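Local structure of phosphorylated carbohydrates phosphatase TM_1254 (Thermotoga maritima msb8, 3KBB) at residues A[128-136]-A[145-153]; A[163-171]-A[194-203]. The protein removes phosphate from phosphorylated sugars such as erythrose 4-phosphate, fructose 6-phosphate and mannose 6-phosphate, with the help of a divalent metal ion. One frame throughout, in Å; residues are numbered along the deposited sequence.

Interaction 1 of 2, residues A[128-136]-A[145-153]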
loop_
_atom_site.group_PDB
_atom_site.type_symbol
_atom_site.label_atom_id
_atom_site.label_comp_id
_atom_site.label_asym_id
_atom_site.label_seq_id
_atom_site.Cartn_x
_atom_site.Cartn_y
_atom_site.Cartn_z
ATOM N N ASP A 128 -7.159 12.620 8.935
ATOM C CA ASP A 128 -7.077 13.121 10.287
ATOM C C ASP A 128 -5.922 12.458 11.042
ATOM O O ASP A 128 -5.235 13.090 11.869
ATOM C CB ASP A 128 -8.383 12.775 10.963
ATOM C CG ASP A 128 -9.579 13.443 10.260
ATOM O OD1 ASP A 128 -9.624 14.695 10.223
ATOM O OD2 ASP A 128 -10.459 12.731 9.711
ATOM N N VAL A 129 -5.723 11.175 10.763
ATOM C CA VAL A 129 -4.699 10.393 11.451
ATOM C C VAL A 129 -3.934 9.625 10.390
ATOM O O VAL A 129 -4.548 9.004 9.499
ATOM C CB VAL A 129 -5.352 9.423 12.467
ATOM C CG1 VAL A 129 -4.407 8.290 12.883
ATOM C CG2 VAL A 129 -5.888 10.191 13.705
HETATM N N MSE A 130 -2.604 9.565 10.505
HETATM C CA MSE A 130 -1.857 8.737 9.557
HETATM C C MSE A 130 -0.749 8.041 10.340
HETATM O O MSE A 130 -0.076 8.694 11.158
HETATM C CB MSE A 130 -1.257 9.592 8.430
HETATM C CG MSE A 130 -2.280 10.454 7.576
HETATM SE SE MSE A 130 -1.444 11.190 6.014
HETATM C CE MSE A 130 -0.467 12.686 6.855
ATOM N N VAL A 131 -0.613 6.729 10.185
ATOM C CA VAL A 131 0.420 5.968 10.913
ATOM C C VAL A 131 1.262 5.247 9.856
ATOM O O VAL A 131 0.695 4.703 8.877
ATOM C CB VAL A 131 -0.235 4.950 11.882
ATOM C CG1 VAL A 131 0.804 4.025 12.477
ATOM C CG2 VAL A 131 -1.001 5.668 13.035
ATOM N N PHE A 132 2.594 5.223 10.056
ATOM C CA PHE A 132 3.549 4.779 9.036
ATOM C C PHE A 132 4.392 3.649 9.613
ATOM O O PHE A 132 4.405 3.454 10.811
ATOM C CB PHE A 132 4.425 5.978 8.611
ATOM C CG PHE A 132 3.602 7.109 8.046
ATOM C CD1 PHE A 132 3.188 7.077 6.727
ATOM C CD2 PHE A 132 3.217 8.159 8.864
ATOM C CE1 PHE A 132 2.397 8.096 6.192
ATOM C CE2 PHE A 132 2.392 9.172 8.348
ATOM C CZ PHE A 132 2.001 9.122 7.005
ATOM N N GLY A 133 5.059 2.901 8.743
ATOM C CA GLY A 133 5.705 1.661 9.179
ATOM C C GLY A 133 6.887 1.839 10.110
ATOM O O GLY A 133 7.231 0.932 10.911
ATOM N N ASP A 134 7.518 3.010 10.027
ATOM C CA ASP A 134 8.635 3.334 10.920
ATOM C C ASP A 134 8.199 3.904 12.250
ATOM O O ASP A 134 9.031 4.419 13.006
ATOM C CB ASP A 134 9.666 4.275 10.237
ATOM C CG ASP A 134 9.055 5.592 9.672
ATOM O OD1 ASP A 134 7.821 5.767 9.512
ATOM O OD2 ASP A 134 9.886 6.493 9.362
ATOM N N GLN A 135 6.890 3.854 12.517
ATOM C CA GLN A 135 6.326 4.337 13.783
ATOM C C GLN A 135 5.904 3.223 14.747
ATOM O O GLN A 135 5.373 3.506 15.821
ATOM C CB GLN A 135 5.155 5.273 13.481
ATOM C CG GLN A 135 5.606 6.524 12.755
ATOM C CD GLN A 135 4.472 7.502 12.512
ATOM O OE1 GLN A 135 3.311 7.109 12.357
ATOM N NE2 GLN A 135 4.803 8.783 12.473
ATOM N N VAL A 136 6.124 1.973 14.351
ATOM C CA VAL A 136 5.880 0.819 15.212
ATOM C C VAL A 136 7.123 -0.060 15.324
ATOM O O VAL A 136 7.957 -0.048 14.410
ATOM C CB VAL A 136 4.716 -0.050 14.655
ATOM C CG1 VAL A 136 3.416 0.778 14.696
ATOM C CG2 VAL A 136 5.018 -0.494 13.239
ATOM N N ILE A 145 0.424 -1.681 14.453
ATOM C CA ILE A 145 0.085 -0.553 13.595
ATOM C C ILE A 145 -1.387 -0.133 13.688
ATOM O O ILE A 145 -1.682 1.053 13.769
ATOM C CB ILE A 145 0.544 -0.788 12.149
ATOM C CG1 ILE A 145 0.579 0.542 11.371
ATOM C CG2 ILE A 145 -0.235 -1.891 11.461
ATOM C CD1 ILE A 145 1.182 0.430 10.002
ATOM N N TYR A 146 -2.293 -1.117 13.693
ATOM C CA TYR A 146 -3.727 -0.778 13.841
ATOM C C TYR A 146 -4.071 -0.321 15.247
ATOM O O TYR A 146 -4.923 0.537 15.398
ATOM C CB TYR A 146 -4.615 -1.949 13.383
ATOM C CG TYR A 146 -4.668 -1.912 11.867
ATOM C CD1 TYR A 146 -5.470 -0.963 11.189
ATOM C CD2 TYR A 146 -3.902 -2.790 11.100
ATOM C CE1 TYR A 146 -5.492 -0.899 9.804
ATOM C CE2 TYR A 146 -3.909 -2.740 9.701
ATOM C CZ TYR A 146 -4.714 -1.775 9.060
ATOM O OH TYR A 146 -4.750 -1.683 7.687
ATOM N N LEU A 147 -3.439 -0.906 16.266
ATOM C CA LEU A 147 -3.616 -0.428 17.668
ATOM C C LEU A 147 -3.213 1.050 17.783
ATOM O O LEU A 147 -3.906 1.847 18.450
ATOM C CB LEU A 147 -2.825 -1.348 18.635
ATOM C CG LEU A 147 -3.402 -2.759 18.746
ATOM C CD1 LEU A 147 -2.338 -3.691 19.431
ATOM C CD2 LEU A 147 -4.758 -2.809 19.483
ATOM N N LEU A 148 -2.119 1.448 17.120
ATOM C CA LEU A 148 -1.676 2.850 17.154
ATOM C C LEU A 148 -2.662 3.760 16.390
ATOM O O LEU A 148 -2.965 4.880 16.841
ATOM C CB LEU A 148 -0.264 2.977 16.567
ATOM C CG LEU A 148 0.433 4.360 16.640
ATOM C CD1 LEU A 148 0.382 4.945 18.054
ATOM C CD2 LEU A 148 1.877 4.254 16.077
ATOM N N VAL A 149 -3.175 3.283 15.248
ATOM C CA VAL A 149 -4.218 4.042 14.522
ATOM C C VAL A 149 -5.433 4.270 15.430
ATOM O O VAL A 149 -5.947 5.415 15.483
ATOM C CB VAL A 149 -4.677 3.339 13.201
ATOM C CG1 VAL A 149 -5.863 4.127 12.545
ATOM C CG2 VAL A 149 -3.509 3.295 12.209
ATOM N N LEU A 150 -5.891 3.204 16.113
ATOM C CA LEU A 150 -7.034 3.281 17.039
ATOM C C LEU A 150 -6.747 4.265 18.173
ATOM O O LEU A 150 -7.603 5.053 18.546
ATOM C CB LEU A 150 -7.419 1.920 17.589
ATOM C CG LEU A 150 -7.926 0.903 16.552
ATOM C CD1 LEU A 150 -8.067 -0.468 17.185
ATOM C CD2 LEU A 150 -9.285 1.464 16.074
ATOM N N GLU A 151 -5.514 4.213 18.678
ATOM C CA GLU A 151 -5.072 5.118 19.750
ATOM C C GLU A 151 -5.127 6.556 19.341
ATOM O O GLU A 151 -5.673 7.388 20.083
ATOM C CB GLU A 151 -3.677 4.754 20.221
ATOM C CG GLU A 151 -3.226 5.616 21.435
ATOM C CD GLU A 151 -2.025 5.036 22.110
ATOM O OE1 GLU A 151 -1.056 4.720 21.390
ATOM O OE2 GLU A 151 -2.070 4.886 23.355
ATOM N N ARG A 152 -4.534 6.874 18.190
ATOM C CA ARG A 152 -4.474 8.218 17.699
ATOM C C ARG A 152 -5.871 8.746 17.310
ATOM O O ARG A 152 -6.147 9.930 17.457
ATOM C CB ARG A 152 -3.515 8.340 16.517
ATOM C CG ARG A 152 -2.003 8.154 16.917
ATOM C CD ARG A 152 -1.033 8.517 15.751
ATOM N NE ARG A 152 0.353 8.203 16.132
ATOM C CZ ARG A 152 1.415 8.082 15.313
ATOM N NH1 ARG A 152 1.341 8.282 13.998
ATOM N NH2 ARG A 152 2.595 7.798 15.849
ATOM N N LEU A 153 -6.746 7.866 16.818
ATOM C CA LEU A 153 -8.127 8.263 16.503
ATOM C C LEU A 153 -9.012 8.417 17.766
ATOM O O LEU A 153 -10.066 9.090 17.727
ATOM C CB LEU A 153 -8.767 7.157 15.656
ATOM C CG LEU A 153 -8.365 6.992 14.201
ATOM C CD1 LEU A 153 -8.904 5.651 13.726
ATOM C CD2 LEU A 153 -9.001 8.136 13.376
#

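Interaction 2 of 2, residues A[163-171]-A[194-203]. With SO4 (sulfate ion), chain E.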
loop_
_atom_site.group_PDB
_atom_site.type_symbol
_atom_site.label_atom_id
_atom_site.label_comp_id
_atom_site.label_asym_id
_atom_site.label_seq_id
_atom_site.Cartn_x
_atom_site.Cartn_y
_atom_site.Cartn_z
ATOM N N PHE A 163 -10.014 -0.817 5.049
ATOM C CA PHE A 163 -9.827 -1.293 3.665
ATOM C C PHE A 163 -8.377 -1.717 3.527
ATOM O O PHE A 163 -7.427 -0.887 3.597
ATOM C CB PHE A 163 -10.202 -0.192 2.664
ATOM C CG PHE A 163 -11.676 0.077 2.652
ATOM C CD1 PHE A 163 -12.527 -0.751 1.903
ATOM C CD2 PHE A 163 -12.233 1.063 3.472
ATOM C CE1 PHE A 163 -13.896 -0.552 1.933
ATOM C CE2 PHE A 163 -13.618 1.264 3.534
ATOM C CZ PHE A 163 -14.463 0.436 2.763
ATOM N N GLU A 164 -8.197 -3.026 3.355
ATOM C CA GLU A 164 -6.884 -3.607 3.392
ATOM C C GLU A 164 -6.638 -4.394 2.114
ATOM O O GLU A 164 -7.566 -4.767 1.449
ATOM C CB GLU A 164 -6.718 -4.516 4.611
ATOM C CG GLU A 164 -5.809 -3.917 5.717
ATOM C CD GLU A 164 -4.329 -3.777 5.298
ATOM O OE1 GLU A 164 -3.960 -4.226 4.206
ATOM O OE2 GLU A 164 -3.529 -3.205 6.061
ATOM N N ASP A 165 -5.396 -4.671 1.766
ATOM C CA ASP A 165 -5.148 -5.330 0.480
ATOM C C ASP A 165 -4.142 -6.480 0.598
ATOM O O ASP A 165 -3.788 -7.096 -0.407
ATOM C CB ASP A 165 -4.739 -4.322 -0.583
ATOM C CG ASP A 165 -3.247 -4.061 -0.602
ATOM O OD1 ASP A 165 -2.650 -3.965 0.487
ATOM O OD2 ASP A 165 -2.648 -4.043 -1.733
ATOM N N SER A 166 -3.673 -6.760 1.803
ATOM C CA SER A 166 -2.777 -7.944 1.977
ATOM C C SER A 166 -3.227 -8.873 3.105
ATOM O O SER A 166 -3.877 -8.443 4.060
ATOM C CB SER A 166 -1.348 -7.482 2.241
ATOM O OG SER A 166 -1.206 -7.006 3.562
ATOM N N LYS A 167 -2.863 -10.146 2.995
ATOM C CA LYS A 167 -3.118 -11.121 4.073
ATOM C C LYS A 167 -2.598 -10.568 5.400
ATOM O O LYS A 167 -3.329 -10.566 6.397
ATOM C CB LYS A 167 -2.429 -12.448 3.737
ATOM C CG LYS A 167 -2.525 -13.511 4.803
ATOM C CD LYS A 167 -1.925 -14.817 4.223
ATOM C CE LYS A 167 -1.589 -15.810 5.287
ATOM N NZ LYS A 167 -0.683 -16.855 4.678
ATOM N N SER A 168 -1.336 -10.119 5.421
ATOM C CA SER A 168 -0.730 -9.644 6.669
ATOM C C SER A 168 -1.431 -8.412 7.213
ATOM O O SER A 168 -1.572 -8.291 8.433
ATOM C CB SER A 168 0.757 -9.369 6.472
ATOM O OG SER A 168 1.383 -10.642 6.356
ATOM N N GLY A 169 -1.924 -7.566 6.314
ATOM C CA GLY A 169 -2.710 -6.344 6.718
ATOM C C GLY A 169 -4.049 -6.729 7.366
ATOM O O GLY A 169 -4.464 -6.232 8.427
ATOM N N VAL A 170 -4.747 -7.648 6.719
ATOM C CA VAL A 170 -6.010 -8.129 7.291
ATOM C C VAL A 170 -5.794 -8.803 8.622
ATOM O O VAL A 170 -6.525 -8.562 9.569
ATOM C CB VAL A 170 -6.738 -9.056 6.284
ATOM C CG1 VAL A 170 -7.971 -9.704 6.961
ATOM C CG2 VAL A 170 -7.133 -8.261 5.014
ATOM N N GLU A 171 -4.767 -9.648 8.719
ATOM C CA GLU A 171 -4.460 -10.278 9.988
ATOM C C GLU A 171 -4.194 -9.257 11.093
ATOM O O GLU A 171 -4.681 -9.417 12.222
ATOM C CB GLU A 171 -3.245 -11.205 9.853
ATOM C CG GLU A 171 -3.566 -12.471 9.033
ATOM C CD GLU A 171 -2.332 -13.340 8.754
ATOM O OE1 GLU A 171 -1.200 -12.907 9.060
ATOM O OE2 GLU A 171 -2.506 -14.447 8.176
ATOM N N LEU A 194 -7.308 -12.960 1.404
ATOM C CA LEU A 194 -7.850 -11.883 2.245
ATOM C C LEU A 194 -9.099 -12.377 2.980
ATOM O O LEU A 194 -9.273 -12.130 4.158
ATOM C CB LEU A 194 -8.215 -10.663 1.417
ATOM C CG LEU A 194 -7.083 -10.063 0.548
ATOM C CD1 LEU A 194 -7.621 -8.776 -0.077
ATOM C CD2 LEU A 194 -5.767 -9.817 1.347
ATOM N N LEU A 195 -9.952 -13.128 2.292
ATOM C CA LEU A 195 -11.142 -13.662 2.948
ATOM C C LEU A 195 -10.739 -14.668 4.012
ATOM O O LEU A 195 -11.298 -14.690 5.132
ATOM C CB LEU A 195 -12.045 -14.310 1.873
ATOM C CG LEU A 195 -12.789 -13.358 0.921
ATOM C CD1 LEU A 195 -13.635 -14.189 -0.054
ATOM C CD2 LEU A 195 -13.647 -12.391 1.668
ATOM N N GLU A 196 -9.769 -15.517 3.692
ATOM C CA GLU A 196 -9.337 -16.500 4.685
ATOM C C GLU A 196 -8.751 -15.846 5.921
ATOM O O GLU A 196 -8.908 -16.365 7.017
ATOM C CB GLU A 196 -8.374 -17.529 4.086
ATOM C CG GLU A 196 -8.918 -18.306 2.826
ATOM C CD GLU A 196 -10.434 -18.691 2.823
ATOM O OE1 GLU A 196 -10.870 -19.551 3.633
ATOM O OE2 GLU A 196 -11.176 -18.163 1.945
ATOM N N ALA A 197 -8.098 -14.689 5.749
ATOM C CA ALA A 197 -7.560 -13.938 6.895
ATOM C C ALA A 197 -8.624 -13.196 7.719
ATOM O O ALA A 197 -8.303 -12.648 8.795
ATOM C CB ALA A 197 -6.459 -12.957 6.425
ATOM N N GLY A 198 -9.858 -13.126 7.207
ATOM C CA GLY A 198 -10.940 -12.512 7.963
ATOM C C GLY A 198 -11.631 -11.340 7.320
ATOM O O GLY A 198 -12.563 -10.759 7.920
ATOM N N ALA A 199 -11.254 -11.012 6.087
ATOM C CA ALA A 199 -11.988 -9.936 5.398
ATOM C C ALA A 199 -13.475 -10.355 5.236
ATOM O O ALA A 199 -13.786 -11.552 5.012
ATOM C CB ALA A 199 -11.374 -9.616 4.060
ATOM N N VAL A 200 -14.372 -9.388 5.364
ATOM C CA VAL A 200 -15.819 -9.692 5.358
ATOM C C VAL A 200 -16.422 -9.652 3.946
ATOM O O VAL A 200 -17.551 -10.112 3.723
ATOM C CB VAL A 200 -16.634 -8.730 6.267
ATOM C CG1 VAL A 200 -16.152 -8.853 7.736
ATOM C CG2 VAL A 200 -16.617 -7.271 5.717
ATOM N N ALA A 201 -15.627 -9.176 2.989
ATOM C CA ALA A 201 -16.038 -9.071 1.620
ATOM C C ALA A 201 -14.858 -8.576 0.831
ATOM O O ALA A 201 -13.976 -7.891 1.377
ATOM C CB ALA A 201 -17.224 -8.095 1.460
ATOM N N LEU A 202 -14.874 -8.889 -0.456
ATOM C CA LEU A 202 -13.897 -8.339 -1.403
ATOM C C LEU A 202 -14.497 -7.178 -2.203
ATOM O O LEU A 202 -15.691 -7.221 -2.615
ATOM C CB LEU A 202 -13.421 -9.423 -2.363
ATOM C CG LEU A 202 -12.827 -10.709 -1.753
ATOM C CD1 LEU A 202 -12.427 -11.661 -2.851
ATOM C CD2 LEU A 202 -11.586 -10.327 -0.890
ATOM N N VAL A 203 -13.690 -6.145 -2.438
ATOM C CA VAL A 203 -14.118 -5.024 -3.258
ATOM C C VAL A 203 -13.000 -4.496 -4.140
ATOM O O VAL A 203 -11.848 -4.522 -3.729
ATOM C CB VAL A 203 -14.615 -3.851 -2.400
ATOM C CG1 VAL A 203 -15.944 -4.211 -1.806
ATOM C CG2 VAL A 203 -13.534 -3.478 -1.336
HETATM S S SO4 E . 1.560 -10.615 2.904
HETATM O O1 SO4 E . 2.654 -9.723 3.311
HETATM O O2 SO4 E . 0.332 -10.067 3.376
HETATM O O3 SO4 E . 1.456 -10.657 1.432
HETATM O O4 SO4 E . 1.783 -11.957 3.456
#

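Interaction 1 of 2, residues A[128-136]-A[145-153]
Arg-152, near the end of helix 144-153, runs slantwise over the edge strand 129-131 and packs its chain on Val-129 and Val-131. Its CB sits 3.7 Å from CG1 of Val-129. From there the chain runs extended to NE, and on the way CD passes 3.9 Å from CG2 of Val-131, so the aliphatic part is spent on two strand valines. At the tip NH1 does the polar work. It gives a hydrogen bond of 2.8 Å to OE1 of Gln-135, and a weak, bent one to the backbone O of Met-130. The amide of Gln-135 stands almost perpendicular to the guanidinium, their planes 81° apart, and NH1 comes to OE1 from above the carbonyl plane. Phe-132 N donates to the same oxygen from the opposite face, and this pair of bonds pins the amide within the turn that follows the strand, where Gln-135 N also bonds to Phe-132 O.

Inward of these polar groups the contact is aliphatic. Val-131 is wedged between helix turns: with CG1 anti to the backbone N (chi1 171°), that methyl meets CG1 of Ile-145 at 3.7 Å and CD2 of Leu-148, while CG2 presses on CG2 of Val-149 at 3.6 Å. One turn further along the helix, CD2 of Leu-153 packs on CG2 of Val-129, and at the other end CG1 of Val-136 rests over the backbone of Ile-145.

Strand and helix run nearly antiparallel (157°), as in the beta-alpha-beta crossovers of the Rossmann-like HAD core. The chemistry is thus divided: branched aliphatic groups fill the interface, and a cation held by neutral oxygens closes its outer margin, tying helix, strand and turn together without a salt bridge between the segments.

Interaction 2 of 2, residues A[163-171]-A[194-203]
With CG anti to its carbonyl carbon (chi1 -56°), Leu-194 sends CD2 against the backbone where helix 167-175 begins, 3.2 Å from C of Ser-166 and close to N of Lys-167. Val-170 has CG1 opposite its own backbone N (chi1 173°), and this methyl lodges in the turn that ends helix 192-196: it is 3.6 Å from CB of Ala-197, 3.5 Å from O of Ala-197 and near N of Ala-199. CG of Glu-171 covers the same alanine methyl from the next position along the helix. No hydrogen bond crosses between the segments; methyls pack on backbone and on one another.

Both backbones are shaped by local bonds. Gly-198 has positive phi in a Schellman motif, with Gly-198 N bonding to Leu-195 O and Ala-199 N to Leu-194 O, a conformation that favours glycine. Ser-166 is the N-cap of helix 167-175, its OG accepting from Gly-169 N at 2.9 Å. An alanine here is likely to leave Gly-169 N without this acceptor and weaken the start of the helix against which Leu-194 packs. A sulfate, probably from the crystallisation liquor, also sits at this N-terminus, where Ser-168 N gives its O2 a nearly straight bond of 2.6 Å (169°).

Upstream, Asp-165 approaches Asp-7, the nucleophile by similarity, so the packed helix start adjoins the presumed catalytic site. Phe-163, on the central strand 160-164, turns its ring edge to CG2 of Val-203 at 4.4 Å, beneath helix 208-215, whose Val-211 touches both. Strand 181-184 lies between strands 160-164 and 201-203 in the sheet, and its Ile-181 meets Val-170; the contact joins strand 160-164 and helix 167-175 to helix 192-196 and the outermost strand 201-203.

How the interactions relate
Both interactions reach the same parallel sheet of the HAD core, their centres about 18 Å apart. Interaction 1 comes first along the chain and involves edge strand 129-131, whereas interaction 2 reaches from strand 160-164 to the opposite edge strand, 201-203. Helix 144-153 is followed in the chain by strand 160-164, linking them in series. They also touch: Tyr-146 OH of the first probably hydrogen-bonds to Glu-164 OE2 of the second at 2.5 Å, a carboxylate oxygen that also forms a salt bridge with Lys-140. Strand 3-7, which carries the presumed nucleophile Asp-7, runs beside strand 160-164; the two contacts thus involve strands lying on either side of strand 3-7.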